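Local coordinates for protein toxin PAU_02230 (Photorhabdus asymbiotica subsp. asymbiotica ATCC 43949, PDB 6HV6) that is a bacterial toxin, with a helix-and-antiparallel-sheet domain that probably belongs to the papain-like fold, at residues A[199-211]-A[279-292]. The protein carries 1 engineered substitution. Sequence-based numbering, arbitrary orientation.
Sequences ALPESVLMGWALQ and ISSVRVDAPKHTML. Engineered in segment 199-211: Ala199 (natural residue Cys). With EPE (4-(2-hydroxyethyl)-1-piperazine ethanesulfonic acid), chain H.
Leu292 lays its CD2 methyl against helix 199-211 at Gly207, which has no side chain and leaves its backbone N open to the methyl at 3.5 Å; Ser203 O meets the same methyl. CG stands anti to the backbone N (chi1 173°), which carries the isobutyl group up to the helix; Leu210 CD1 comes alongside it, the two chains running opposite ways. One turn earlier, Ser203 faces strand 289-292: its OG donates to Ala199 O (2.9 Å), approaching from the face opposite the one used by Ser203 N, so one carbonyl takes both bonds and the hydroxyl stays tied to its own helix. Thr290 CG2 lies 3.7 Å from Ser203 OG. Thr290 divides its branches: the methyl goes to Ser203, while OG1 donates to O3S of the bound EPE (2.7 Å), whose O1S accepts from Leu200 N at the helix start.

The end towards Gln211 lies nearer solvent, and a polar bond and a water join it. There Gln211, partly exposed and extended beyond CG, runs its chain over the CG2 methyl of the exposed Ile279 and ends in a nearly straight bond from NE2 to Ser281 OG (3.1 Å, 170°). The partner lies almost in the amide plane, and a water links NE2 to Ser281 N; Ser281 OG is also bonded to Ser294.

At the helix N terminus, the CB of Ala199, an engineered replacement for cysteine, sits 3.6 Å from His289 ND1, while His289 NE2 is hydrogen-bonded to Asp309. A cysteine position starting a helix that packs on an antiparallel sheet bearing histidine and aspartate is consistent with a papain-like Cys-His-Asp site.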
ATOM      1  N   ALA A 199       7.135   0.755  -1.419  1.00 23.02           N
ATOM      2  CA  ALA A 199       6.880   1.488  -2.654  1.00 24.54           C
ATOM      3  C   ALA A 199       8.150   1.686  -3.479  1.00 24.97           C
ATOM      4  O   ALA A 199       8.086   1.686  -4.711  1.00 21.33           O
ATOM      5  CB  ALA A 199       6.231   2.840  -2.323  1.00 22.30           C
ATOM      6  N   LEU A 200       9.310   1.870  -2.836  1.00 27.42           N
ATOM      7  CA  LEU A 200      10.546   2.044  -3.595  1.00 26.18           C
ATOM      8  C   LEU A 200      10.885   0.806  -4.427  1.00 26.22           C
ATOM      9  O   LEU A 200      11.025   0.929  -5.653  1.00 22.46           O
ATOM     10  CB  LEU A 200      11.693   2.450  -2.658  1.00 32.31           C
ATOM     11  CG  LEU A 200      13.109   2.449  -3.263  1.00 33.34           C
ATOM     12  CD1 LEU A 200      13.230   3.421  -4.437  1.00 30.46           C
ATOM     13  CD2 LEU A 200      14.169   2.773  -2.201  1.00 35.43           C
ATOM     14  N   PRO A 201      11.015  -0.390  -3.841  1.00 23.73           N
ATOM     15  CA  PRO A 201      11.325  -1.552  -4.690  1.00 26.88           C
ATOM     16  C   PRO A 201      10.188  -1.914  -5.624  1.00 27.86           C
ATOM     17  O   PRO A 201      10.453  -2.419  -6.720  1.00 22.53           O
ATOM     18  CB  PRO A 201      11.605  -2.674  -3.678  1.00 23.14           C
ATOM     19  CG  PRO A 201      10.841  -2.251  -2.436  1.00 27.77           C
ATOM     20  CD  PRO A 201      10.978  -0.749  -2.413  1.00 23.76           C
ATOM     21  N   GLU A 202       8.931  -1.698  -5.218  1.00 22.94           N
ATOM     22  CA  GLU A 202       7.821  -1.945  -6.131  1.00 18.73           C
ATOM     23  C   GLU A 202       7.958  -1.085  -7.381  1.00 19.41           C
ATOM     24  O   GLU A 202       7.809  -1.575  -8.503  1.00 23.86           O
ATOM     25  CB  GLU A 202       6.486  -1.686  -5.415  1.00 17.90           C
ATOM     26  CG  GLU A 202       6.149  -2.807  -4.427  1.00 20.64           C
ATOM     27  CD  GLU A 202       5.150  -2.402  -3.351  1.00 28.27           C
ATOM     28  OE1 GLU A 202       4.808  -1.210  -3.229  1.00 23.69           O
ATOM     29  OE2 GLU A 202       4.699  -3.304  -2.622  1.00 37.06           O
ATOM     30  N   SER A 203       8.262   0.201  -7.199  1.00 21.08           N
ATOM     31  CA  SER A 203       8.400   1.111  -8.336  1.00 25.15           C
ATOM     32  C   SER A 203       9.559   0.702  -9.240  1.00 26.67           C
ATOM     33  O   SER A 203       9.415   0.667 -10.466  1.00 24.47           O
ATOM     34  CB  SER A 203       8.610   2.537  -7.830  1.00 23.40           C
ATOM     35  OG  SER A 203       7.462   3.025  -7.154  1.00 24.23           O
ATOM     36  N   VAL A 204      10.716   0.393  -8.652  1.00 23.34           N
ATOM     37  CA  VAL A 204      11.883  -0.020  -9.435  1.00 24.36           C
ATOM     38  C   VAL A 204      11.599  -1.312 -10.186  1.00 25.89           C
ATOM     39  O   VAL A 204      11.926  -1.438 -11.373  1.00 23.00           O
ATOM     40  CB  VAL A 204      13.117  -0.165  -8.524  1.00 25.46           C
ATOM     41  CG1 VAL A 204      14.266  -0.830  -9.277  1.00 31.01           C
ATOM     42  CG2 VAL A 204      13.542   1.191  -7.991  1.00 27.99           C
ATOM     43  N   LEU A 205      10.983  -2.293  -9.512  1.00 23.24           N
ATOM     44  CA  LEU A 205      10.701  -3.573 -10.159  1.00 24.21           C
ATOM     45  C   LEU A 205       9.665  -3.417 -11.270  1.00 28.39           C
ATOM     46  O   LEU A 205       9.788  -4.029 -12.339  1.00 26.87           O
ATOM     47  CB  LEU A 205      10.221  -4.589  -9.108  1.00 24.95           C
ATOM     48  CG  LEU A 205      10.106  -6.057  -9.532  1.00 23.87           C
ATOM     49  CD1 LEU A 205      11.480  -6.615  -9.871  1.00 24.78           C
ATOM     50  CD2 LEU A 205       9.421  -6.907  -8.439  1.00 22.49           C
ATOM     51  N   MET A 206       8.631  -2.612 -11.033  1.00 21.83           N
ATOM     52  CA  MET A 206       7.613  -2.380 -12.055  1.00 22.74           C
ATOM     53  C   MET A 206       8.166  -1.596 -13.247  1.00 26.96           C
ATOM     54  O   MET A 206       7.688  -1.758 -14.379  1.00 24.73           O
ATOM     55  CB  MET A 206       6.415  -1.647 -11.434  1.00 20.19           C
ATOM     56  CG  MET A 206       5.222  -1.472 -12.385  1.00 25.99           C
ATOM     57  SD  MET A 206       4.567  -3.038 -12.964  1.00 25.32           S
ATOM     58  CE  MET A 206       3.656  -3.581 -11.501  1.00 23.57           C
ATOM     59  N   GLY A 207       9.151  -0.729 -13.015  1.00 25.57           N
ATOM     60  CA  GLY A 207       9.801  -0.064 -14.132  1.00 24.98           C
ATOM     61  C   GLY A 207      10.410  -1.062 -15.099  1.00 30.33           C
ATOM     62  O   GLY A 207      10.264  -0.932 -16.316  1.00 29.73           O
ATOM     63  N   TRP A 208      11.073  -2.095 -14.571  1.00 24.64           N
ATOM     64  CA  TRP A 208      11.594  -3.127 -15.464  1.00 26.86           C
ATOM     65  C   TRP A 208      10.467  -3.950 -16.079  1.00 31.04           C
ATOM     66  O   TRP A 208      10.508  -4.281 -17.276  1.00 30.78           O
ATOM     67  CB  TRP A 208      12.564  -4.046 -14.728  1.00 23.30           C
ATOM     68  CG  TRP A 208      12.968  -5.177 -15.613  1.00 24.20           C
ATOM     69  CD1 TRP A 208      12.756  -6.506 -15.395  1.00 31.19           C
ATOM     70  CD2 TRP A 208      13.600  -5.073 -16.898  1.00 28.05           C
ATOM     71  NE1 TRP A 208      13.238  -7.238 -16.454  1.00 30.78           N
ATOM     72  CE2 TRP A 208      13.761  -6.383 -17.390  1.00 32.12           C
ATOM     73  CE3 TRP A 208      14.052  -3.999 -17.676  1.00 28.04           C
ATOM     74  CZ2 TRP A 208      14.353  -6.649 -18.622  1.00 31.99           C
ATOM     75  CZ3 TRP A 208      14.651  -4.271 -18.909  1.00 30.80           C
ATOM     76  CH2 TRP A 208      14.790  -5.582 -19.364  1.00 34.88           C
ATOM     77  N   ALA A 209       9.462  -4.305 -15.271  1.00 24.98           N
ATOM     78  CA  ALA A 209       8.300  -5.018 -15.791  1.00 27.88           C
ATOM     79  C   ALA A 209       7.678  -4.273 -16.961  1.00 31.38           C
ATOM     80  O   ALA A 209       7.337  -4.873 -17.987  1.00 30.24           O
ATOM     81  CB  ALA A 209       7.256  -5.202 -14.682  1.00 21.86           C
ATOM     82  N   LEU A 210       7.519  -2.956 -16.824  1.00 28.46           N
ATOM     83  CA  LEU A 210       6.887  -2.187 -17.889  1.00 27.56           C
ATOM     84  C   LEU A 210       7.742  -2.185 -19.146  1.00 30.28           C
ATOM     85  O   LEU A 210       7.211  -2.272 -20.259  1.00 34.75           O
ATOM     86  CB  LEU A 210       6.612  -0.756 -17.419  1.00 27.48           C
ATOM     87  CG  LEU A 210       5.339  -0.562 -16.598  1.00 28.67           C
ATOM     88  CD1 LEU A 210       5.341   0.836 -15.977  1.00 28.57           C
ATOM     89  CD2 LEU A 210       4.118  -0.743 -17.492  1.00 27.58           C
ATOM     90  N   GLN A 211       9.065  -2.096 -18.993  1.00 25.97           N
ATOM     91  CA  GLN A 211       9.938  -2.053 -20.159  1.00 32.14           C
ATOM     92  C   GLN A 211      10.100  -3.411 -20.833  1.00 36.54           C
ATOM     93  O   GLN A 211      10.585  -3.472 -21.969  1.00 39.52           O
ATOM     94  CB  GLN A 211      11.305  -1.492 -19.765  1.00 31.68           C
ATOM     95  CG  GLN A 211      11.224  -0.058 -19.206  1.00 35.75           C
ATOM     96  CD  GLN A 211      12.589   0.617 -19.101  1.00 49.06           C
ATOM     97  OE1 GLN A 211      13.589   0.115 -19.622  1.00 48.09           O
ATOM     98  NE2 GLN A 211      12.630   1.763 -18.431  1.00 58.10           N
ATOM     99  N   ILE A 279      11.217   3.929 -24.729  1.00 56.20           N
ATOM    100  CA  ILE A 279      10.936   3.014 -23.622  1.00 53.58           C
ATOM    101  C   ILE A 279      11.799   3.480 -22.457  1.00 47.52           C
ATOM    102  O   ILE A 279      13.002   3.201 -22.418  1.00 54.37           O
ATOM    103  CB  ILE A 279      11.227   1.550 -23.974  1.00 56.23           C
ATOM    104  CG1 ILE A 279      10.403   1.115 -25.184  1.00 54.62           C
ATOM    105  CG2 ILE A 279      10.931   0.640 -22.784  1.00 53.41           C
ATOM    106  CD1 ILE A 279      10.758  -0.280 -25.699  1.00 58.55           C
ATOM    107  N   SER A 280      11.204   4.204 -21.511  1.00 46.22           N
ATOM    108  CA  SER A 280      11.990   4.686 -20.388  1.00 46.63           C
ATOM    109  C   SER A 280      11.084   4.921 -19.192  1.00 42.14           C
ATOM    110  O   SER A 280       9.861   5.037 -19.314  1.00 37.30           O
ATOM    111  CB  SER A 280      12.771   5.955 -20.754  1.00 56.70           C
ATOM    112  OG  SER A 280      11.905   6.952 -21.254  1.00 57.85           O
ATOM    113  N   SER A 281      11.709   4.972 -18.026  1.00 34.62           N
ATOM    114  CA  SER A 281      10.985   5.070 -16.772  1.00 39.19           C
ATOM    115  C   SER A 281      11.687   6.075 -15.878  1.00 36.05           C
ATOM    116  O   SER A 281      12.913   6.226 -15.919  1.00 36.76           O
ATOM    117  CB  SER A 281      10.887   3.715 -16.066  1.00 43.11           C
ATOM    118  OG  SER A 281      10.199   2.774 -16.865  1.00 46.10           O
ATOM    119  N   VAL A 282      10.885   6.764 -15.077  1.00 30.44           N
ATOM    120  CA  VAL A 282      11.353   7.798 -14.176  1.00 30.52           C
ATOM    121  C   VAL A 282      10.825   7.462 -12.788  1.00 32.04           C
ATOM    122  O   VAL A 282       9.613   7.291 -12.604  1.00 34.21           O
ATOM    123  CB  VAL A 282      10.883   9.192 -14.624  1.00 31.55           C
ATOM    124  CG1 VAL A 282      11.227  10.222 -13.585  1.00 31.63           C
ATOM    125  CG2 VAL A 282      11.509   9.565 -15.981  1.00 35.96           C
ATOM    126  N   ARG A 283      11.725   7.348 -11.822  1.00 31.30           N
ATOM    127  CA  ARG A 283      11.316   7.160 -10.443  1.00 26.79           C
ATOM    128  C   ARG A 283      10.866   8.502  -9.872  1.00 26.92           C
ATOM    129  O   ARG A 283      11.523   9.530 -10.083  1.00 31.68           O
ATOM    130  CB  ARG A 283      12.465   6.573  -9.619  1.00 31.59           C
ATOM    131  CG  ARG A 283      12.084   6.240  -8.167  1.00 33.32           C
ATOM    132  CD  ARG A 283      13.292   5.801  -7.345  1.00 37.08           C
ATOM    133  NE  ARG A 283      14.077   6.956  -6.931  1.00 40.33           N
ATOM    134  CZ  ARG A 283      15.318   7.216  -7.317  1.00 45.65           C
ATOM    135  NH1 ARG A 283      15.965   6.388  -8.129  1.00 47.22           N
ATOM    136  NH2 ARG A 283      15.920   8.312  -6.876  1.00 44.43           N
ATOM    137  N   VAL A 284       9.743   8.497  -9.163  1.00 25.50           N
ATOM    138  CA  VAL A 284       9.201   9.695  -8.517  1.00 30.24           C
ATOM    139  C   VAL A 284       9.427   9.573  -7.016  1.00 28.68           C
ATOM    140  O   VAL A 284       8.859   8.687  -6.373  1.00 30.06           O
ATOM    141  CB  VAL A 284       7.706   9.891  -8.821  1.00 26.76           C
ATOM    142  CG1 VAL A 284       7.203  11.217  -8.197  1.00 25.73           C
ATOM    143  CG2 VAL A 284       7.465   9.920 -10.324  1.00 27.45           C
ATOM    144  N   ASP A 285      10.247  10.454  -6.457  1.00 29.21           N
ATOM    145  CA  ASP A 285      10.462  10.495  -5.016  1.00 30.83           C
ATOM    146  C   ASP A 285       9.554  11.556  -4.408  1.00 30.28           C
ATOM    147  O   ASP A 285       9.487  12.679  -4.913  1.00 28.96           O
ATOM    148  CB  ASP A 285      11.922  10.809  -4.681  1.00 35.44           C
ATOM    149  CG  ASP A 285      12.881   9.738  -5.165  1.00 47.09           C
ATOM    150  OD1 ASP A 285      12.441   8.576  -5.370  1.00 43.12           O
ATOM    151  OD2 ASP A 285      14.079  10.062  -5.333  1.00 50.84           O
ATOM    152  N   ALA A 286       8.854  11.193  -3.330  1.00 26.58           N
ATOM    153  CA  ALA A 286       7.888  12.076  -2.672  1.00 27.08           C
ATOM    154  C   ALA A 286       7.997  11.849  -1.169  1.00 30.60           C
ATOM    155  O   ALA A 286       8.710  10.927  -0.752  1.00 30.21           O
ATOM    156  CB  ALA A 286       6.472  11.788  -3.181  1.00 25.81           C
ATOM    157  N   PRO A 287       7.334  12.662  -0.310  1.00 28.60           N
ATOM    158  CA  PRO A 287       7.460  12.440   1.137  1.00 30.60           C
ATOM    159  C   PRO A 287       7.085  11.025   1.554  1.00 32.05           C
ATOM    160  O   PRO A 287       5.920  10.629   1.458  1.00 31.94           O
ATOM    161  CB  PRO A 287       6.499  13.478   1.730  1.00 35.40           C
ATOM    162  CG  PRO A 287       6.566  14.620   0.761  1.00 33.98           C
ATOM    163  CD  PRO A 287       6.667  13.949  -0.602  1.00 29.71           C
ATOM    164  N   LYS A 288       8.085  10.253   1.991  1.00 29.79           N
ATOM    165  CA  LYS A 288       7.892   8.872   2.465  1.00 29.28           C
ATOM    166  C   LYS A 288       7.155   8.003   1.452  1.00 29.89           C
ATOM    167  O   LYS A 288       6.391   7.105   1.814  1.00 28.94           O
ATOM    168  CB  LYS A 288       7.164   8.858   3.811  1.00 35.24           C
ATOM    169  CG  LYS A 288       7.953   9.529   4.924  1.00 42.78           C
ATOM    170  CD  LYS A 288       7.127   9.677   6.187  1.00 55.68           C
ATOM    171  CE  LYS A 288       7.964  10.262   7.315  1.00 70.05           C
ATOM    172  NZ  LYS A 288       9.122   9.378   7.661  1.00 78.40           N
ATOM    173  N   HIS A 289       7.408   8.242   0.166  1.00 29.23           N
ATOM    174  CA  HIS A 289       6.707   7.496  -0.869  1.00 26.07           C
ATOM    175  C   HIS A 289       7.551   7.479  -2.131  1.00 26.06           C
ATOM    176  O   HIS A 289       8.365   8.375  -2.364  1.00 29.58           O
ATOM    177  CB  HIS A 289       5.324   8.105  -1.159  1.00 26.79           C
ATOM    178  CG  HIS A 289       4.413   7.200  -1.937  1.00 27.43           C
ATOM    179  ND1 HIS A 289       4.396   5.829  -1.764  1.00 27.91           N
ATOM    180  CD2 HIS A 289       3.464   7.474  -2.866  1.00 24.79           C
ATOM    181  CE1 HIS A 289       3.496   5.297  -2.577  1.00 25.36           C
ATOM    182  NE2 HIS A 289       2.911   6.274  -3.250  1.00 25.54           N
ATOM    183  N   THR A 290       7.354   6.444  -2.938  1.00 22.63           N
ATOM    184  CA  THR A 290       8.002   6.348  -4.234  1.00 21.73           C
ATOM    185  C   THR A 290       6.956   5.940  -5.252  1.00 26.91           C
ATOM    186  O   THR A 290       6.089   5.113  -4.962  1.00 25.36           O
ATOM    187  CB  THR A 290       9.145   5.326  -4.230  1.00 24.75           C
ATOM    188  OG1 THR A 290      10.073   5.639  -3.191  1.00 29.93           O
ATOM    189  CG2 THR A 290       9.872   5.304  -5.596  1.00 22.56           C
ATOM    190  N   MET A 291       7.033   6.527  -6.439  1.00 25.16           N
ATOM    191  CA  MET A 291       6.104   6.184  -7.498  1.00 21.88           C
ATOM    192  C   MET A 291       6.910   6.088  -8.791  1.00 26.74           C
ATOM    193  O   MET A 291       8.139   6.190  -8.793  1.00 25.63           O
ATOM    194  CB  MET A 291       4.968   7.213  -7.564  1.00 23.48           C
ATOM    195  CG  MET A 291       4.059   7.245  -6.305  1.00 20.59           C
ATOM    196  SD  MET A 291       3.190   8.816  -6.201  1.00 26.29           S
ATOM    197  CE  MET A 291       4.525   9.877  -5.660  1.00 29.09           C
ATOM    198  N   LEU A 292       6.216   5.922  -9.907  1.00 22.54           N
ATOM    199  CA  LEU A 292       6.909   5.650 -11.154  1.00 22.87           C
ATOM    200  C   LEU A 292       6.076   6.182 -12.303  1.00 26.54           C
ATOM    201  O   LEU A 292       4.849   6.035 -12.298  1.00 24.60           O
ATOM    202  CB  LEU A 292       7.134   4.138 -11.314  1.00 23.09           C
ATOM    203  CG  LEU A 292       7.705   3.678 -12.650  1.00 26.62           C
ATOM    204  CD1 LEU A 292       9.199   3.876 -12.625  1.00 24.94           C
ATOM    205  CD2 LEU A 292       7.320   2.211 -12.879  1.00 24.89           C
TER
HETATM  206  N1  EPE H2207       8.696   4.715   4.075  1.00 44.97           N
HETATM  207  C9  EPE H2207       9.162   3.832   2.995  1.00 46.63           C
HETATM  208  C10 EPE H2207       8.602   4.387   1.690  1.00 44.74           C
HETATM  209  S   EPE H2207       9.582   4.099   0.244  1.00 50.56           S
HETATM  210  O1S EPE H2207       9.354   2.643  -0.094  1.00 40.29           O
HETATM  211  O2S EPE H2207      10.960   4.346   0.600  1.00 57.57           O
HETATM  212  O3S EPE H2207       9.068   4.966  -0.789  1.00 51.34           O
HETATM  213  O   HOH W   1      14.471   3.982 -18.222  1.00 38.79           O